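Local coordinates for protein fructosyl amine: oxygen oxidoreductase (Aspergillus fumigatus, PDB 3DJE) that oxidatively deglycates fructosyl amines with the help of FAD and molecular oxygen, and is held here in complex with a thio analogue of a fructosyl amino acid, at residues A14-T19 against K368-I373. Residues are numbered along the deposited sequence; the frame is centred on the assembly and turned at random.
Sequences AGTWGT and KYLPSI. With FAD (flavin-adenine dinucleotide), chain C; FSA (1-S-(carboxymethyl)-1-thio-beta-D-fructopyranose), chain D.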
loop_
_atom_site.group_PDB
_atom_site.type_symbol
_atom_site.label_atom_id
_atom_site.label_comp_id
_atom_site.label_asym_id
_atom_site.label_seq_id
_atom_site.Cartn_x
_atom_site.Cartn_y
_atom_site.Cartn_z
ATOM N N ALA A 14 10.709 -2.061 -8.485
ATOM C CA ALA A 14 9.824 -3.099 -9.024
ATOM C C ALA A 14 8.721 -3.490 -8.027
ATOM O O ALA A 14 8.330 -4.656 -7.938
ATOM C CB ALA A 14 10.650 -4.335 -9.431
ATOM N N GLY A 15 8.234 -2.503 -7.281
ATOM C CA GLY A 15 7.153 -2.723 -6.336
ATOM C C GLY A 15 5.815 -2.609 -7.020
ATOM O O GLY A 15 5.684 -2.864 -8.228
ATOM N N THR A 16 4.815 -2.210 -6.251
ATOM C CA THR A 16 3.439 -2.205 -6.758
ATOM C C THR A 16 3.294 -1.314 -8.007
ATOM O O THR A 16 2.825 -1.756 -9.071
ATOM C CB THR A 16 2.464 -1.722 -5.678
ATOM O OG1 THR A 16 2.752 -2.384 -4.438
ATOM C CG2 THR A 16 1.042 -2.018 -6.098
ATOM N N TRP A 17 3.698 -0.062 -7.867
ATOM C CA TRP A 17 3.466 0.911 -8.919
ATOM C C TRP A 17 4.509 0.825 -10.041
ATOM O O TRP A 17 4.174 1.026 -11.215
ATOM C CB TRP A 17 3.368 2.307 -8.314
ATOM C CG TRP A 17 2.072 2.548 -7.570
ATOM C CD1 TRP A 17 1.171 1.610 -7.117
ATOM C CD2 TRP A 17 1.533 3.822 -7.223
ATOM N NE1 TRP A 17 0.098 2.238 -6.519
ATOM C CE2 TRP A 17 0.300 3.593 -6.571
ATOM C CE3 TRP A 17 1.979 5.147 -7.399
ATOM C CZ2 TRP A 17 -0.497 4.639 -6.101
ATOM C CZ3 TRP A 17 1.173 6.192 -6.933
ATOM C CH2 TRP A 17 -0.036 5.922 -6.284
ATOM N N GLY A 18 5.755 0.471 -9.698
ATOM C CA GLY A 18 6.785 0.220 -10.712
ATOM C C GLY A 18 6.395 -0.947 -11.614
ATOM O O GLY A 18 6.523 -0.862 -12.846
ATOM N N THR A 19 5.905 -2.027 -11.009
ATOM C CA THR A 19 5.465 -3.188 -11.782
ATOM C C THR A 19 4.253 -2.833 -12.648
ATOM O O THR A 19 4.199 -3.207 -13.835
ATOM C CB THR A 19 5.217 -4.413 -10.899
ATOM O OG1 THR A 19 6.466 -4.826 -10.347
ATOM C CG2 THR A 19 4.640 -5.584 -11.703
ATOM N N LYS A 368 -4.488 -1.354 -4.161
ATOM C CA LYS A 368 -5.670 -1.705 -4.945
ATOM C C LYS A 368 -5.591 -1.190 -6.382
ATOM O O LYS A 368 -6.327 -1.682 -7.235
ATOM C CB LYS A 368 -6.950 -1.235 -4.255
ATOM C CG LYS A 368 -7.085 0.260 -4.140
ATOM C CD LYS A 368 -8.309 0.645 -3.278
ATOM C CE LYS A 368 -8.093 0.445 -1.781
ATOM N NZ LYS A 368 -7.031 1.347 -1.211
ATOM N N TYR A 369 -4.713 -0.212 -6.643
ATOM C CA TYR A 369 -4.527 0.339 -8.004
ATOM C C TYR A 369 -3.522 -0.423 -8.868
ATOM O O TYR A 369 -3.215 -0.010 -10.003
ATOM C CB TYR A 369 -4.155 1.831 -7.925
ATOM C CG TYR A 369 -5.146 2.609 -7.101
ATOM C CD1 TYR A 369 -6.275 3.184 -7.690
ATOM C CD2 TYR A 369 -4.976 2.743 -5.724
ATOM C CE1 TYR A 369 -7.201 3.881 -6.929
ATOM C CE2 TYR A 369 -5.888 3.435 -4.964
ATOM C CZ TYR A 369 -6.993 3.993 -5.553
ATOM O OH TYR A 369 -7.890 4.672 -4.753
ATOM N N LEU A 370 -3.027 -1.550 -8.367
ATOM C CA LEU A 370 -2.087 -2.357 -9.148
ATOM C C LEU A 370 -2.526 -2.586 -10.609
ATOM O O LEU A 370 -1.708 -2.449 -11.526
ATOM C CB LEU A 370 -1.811 -3.699 -8.460
ATOM C CG LEU A 370 -0.912 -4.676 -9.238
ATOM C CD1 LEU A 370 0.490 -4.115 -9.489
ATOM C CD2 LEU A 370 -0.820 -6.049 -8.563
ATOM N N PRO A 371 -3.783 -2.981 -10.832
ATOM C CA PRO A 371 -4.178 -3.259 -12.232
ATOM C C PRO A 371 -4.148 -2.058 -13.184
ATOM O O PRO A 371 -4.101 -2.271 -14.401
ATOM C CB PRO A 371 -5.628 -3.731 -12.087
ATOM C CG PRO A 371 -5.727 -4.230 -10.668
ATOM C CD PRO A 371 -4.885 -3.266 -9.890
ATOM N N SER A 372 -4.177 -0.836 -12.642
ATOM C CA SER A 372 -4.536 0.350 -13.426
ATOM C C SER A 372 -3.588 1.545 -13.319
ATOM O O SER A 372 -3.519 2.366 -14.237
ATOM C CB SER A 372 -5.928 0.824 -13.003
ATOM O OG SER A 372 -5.983 1.017 -11.592
ATOM N N ILE A 373 -2.898 1.671 -12.186
ATOM C CA ILE A 373 -2.151 2.898 -11.918
ATOM C C ILE A 373 -1.034 3.117 -12.953
ATOM O O ILE A 373 -0.706 4.257 -13.279
ATOM C CB ILE A 373 -1.623 2.947 -10.438
ATOM C CG1 ILE A 373 -1.393 4.394 -9.974
ATOM C CG2 ILE A 373 -0.355 2.081 -10.283
ATOM C CD1 ILE A 373 -2.675 5.220 -9.817
HETATM P PA FAD C . 6.335 -0.519 -2.950
HETATM O O1A FAD C . 5.419 -1.540 -3.472
HETATM O O2A FAD C . 6.753 -0.599 -1.517
HETATM O O5B FAD C . 7.580 -0.568 -3.925
HETATM C C5B FAD C . 8.771 0.192 -3.705
HETATM C C4B FAD C . 9.906 -0.547 -4.425
HETATM O O4B FAD C . 11.007 0.379 -4.360
HETATM C C3B FAD C . 10.297 -1.781 -3.579
HETATM O O3B FAD C . 10.153 -2.995 -4.335
HETATM C C2B FAD C . 11.768 -1.483 -3.245
HETATM O O2B FAD C . 12.603 -2.683 -3.284
HETATM C C1B FAD C . 12.142 -0.432 -4.328
HETATM N N9A FAD C . 13.421 0.222 -3.913
HETATM C C8A FAD C . 13.807 0.610 -2.680
HETATM N N7A FAD C . 15.063 1.100 -2.749
HETATM C C5A FAD C . 15.463 1.017 -4.027
HETATM C C6A FAD C . 16.646 1.345 -4.696
HETATM N N6A FAD C . 17.694 1.861 -4.011
HETATM N N1A FAD C . 16.723 1.128 -6.023
HETATM C C2A FAD C . 15.695 0.608 -6.706
HETATM N N3A FAD C . 14.551 0.279 -6.097
HETATM C C4A FAD C . 14.420 0.475 -4.764
HETATM N N1 FAD C . -3.229 -0.638 0.056
HETATM C C2 FAD C . -4.476 -1.058 -0.400
HETATM O O2 FAD C . -4.933 -0.670 -1.478
HETATM N N3 FAD C . -5.224 -1.932 0.390
HETATM C C4 FAD C . -4.764 -2.383 1.622
HETATM O O4 FAD C . -5.452 -3.161 2.294
HETATM C C4X FAD C . -3.514 -1.937 2.078
HETATM N N5 FAD C . -3.029 -2.356 3.315
HETATM C C5X FAD C . -1.719 -2.051 3.675
HETATM C C6 FAD C . -1.184 -2.651 4.811
HETATM C C7 FAD C . 0.135 -2.406 5.174
HETATM C C7M FAD C . 0.663 -3.078 6.450
HETATM C C8 FAD C . 0.936 -1.579 4.389
HETATM C C8M FAD C . 2.425 -1.372 4.755
HETATM C C9 FAD C . 0.397 -0.991 3.236
HETATM C C9A FAD C . -0.932 -1.234 2.866
HETATM N N10 FAD C . -1.506 -0.647 1.721
HETATM C C10 FAD C . -2.762 -1.071 1.287
HETATM C "C1'" FAD C . -0.786 0.393 0.972
HETATM C "C2'" FAD C . -0.053 -0.234 -0.214
HETATM O "O2'" FAD C . 0.569 -1.473 0.193
HETATM C "C3'" FAD C . 0.997 0.746 -0.729
HETATM O "O3'" FAD C . 0.398 2.052 -0.863
HETATM C "C4'" FAD C . 1.541 0.343 -2.104
HETATM O "O4'" FAD C . 1.863 -1.047 -2.159
HETATM C "C5'" FAD C . 2.804 1.162 -2.394
HETATM O "O5'" FAD C . 3.298 0.839 -3.705
HETATM P P FAD C . 4.660 1.497 -4.235
HETATM O O1P FAD C . 4.569 2.981 -4.094
HETATM O O2P FAD C . 4.914 0.883 -5.553
HETATM O O3P FAD C . 5.791 0.974 -3.219
HETATM O OAB FSA D . -7.016 1.097 1.345
HETATM C CAL FSA D . -7.618 0.295 2.091
HETATM O OAA FSA D . -8.814 -0.038 1.886
HETATM C CAH FSA D . -6.935 -0.298 3.307
HETATM S SAK FSA D . -5.330 0.383 3.579
HETATM C C1 FSA D . -5.015 -0.516 5.073
HETATM C C2 FSA D . -3.933 0.176 5.914
HETATM O O2 FSA D . -3.369 -0.763 6.844
HETATM C C3 FSA D . -4.510 1.365 6.690
HETATM O O3 FSA D . -5.459 0.905 7.664
HETATM C C4 FSA D . -3.414 2.218 7.336
HETATM O O4 FSA D . -3.995 3.414 7.882
HETATM C C5 FSA D . -2.334 2.620 6.327
HETATM O O5 FSA D . -2.839 3.572 5.387
HETATM C C6 FSA D . -1.823 1.379 5.611
HETATM O O6 FSA D . -2.927 0.682 5.007
#
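Ile373 lays its CG2 methyl over the indole of Trp17, 3.6 Å from the centroid of the five-membered ring and 14° off the ring normal, which meets the definition of a CH-pi contact. CG1 lies over the same face, 3.9 Å from Trp17 CE2, so the side chain meets the indole obliquely through CG1 and CG2. The opposite face looks toward FAD, with O5' over it and O1P toward the rim. The NE1 hydrogen bond to Gly366 O, outside the two segments, would limit turning of the indole about CB-CG. With CG anti to its own carbonyl carbon (chi1 -74°), Trp17 places the ring between cofactor and isoleucine while its backbone N gives FAD O2P a nearly straight bond (2.8 Å, 174°).

One residue earlier, Thr16 divides its two branches. CG2, anti to the backbone N, turns to Leu370 CD1 at 4.0 Å; OG1, beside that N, accepts from FAD O4' at 2.8 Å and donates to O1A. The backbone N of Thr16 reaches the same O1A in a nearly straight bond, so this phosphate oxygen takes two bonds from one residue. Leu370 CD1 also rests on Thr16 O at 3.3 Å. At the start of 368-373, Lys368 NZ bridges FAD O2 and FSA OAB (2.6 Å), joining flavin and ligand.

Gly15, the N-cap, and Gly18 fit the GxGxxG pattern of a Rossmann-type strand-turn-helix, whose amides here meet the diphosphate. Through the Trp17-Ile373 and Thr16-Leu370 contacts, with no hydrogen bond across, helix 16-27 meets the loop leading from strand 356-360 into helix 373-382; helix 64-83 packs on Tyr369, helix 160-173 on Thr19 and Leu370, and Ile347 of strand 346-347 touches both Trp17 and Ile373.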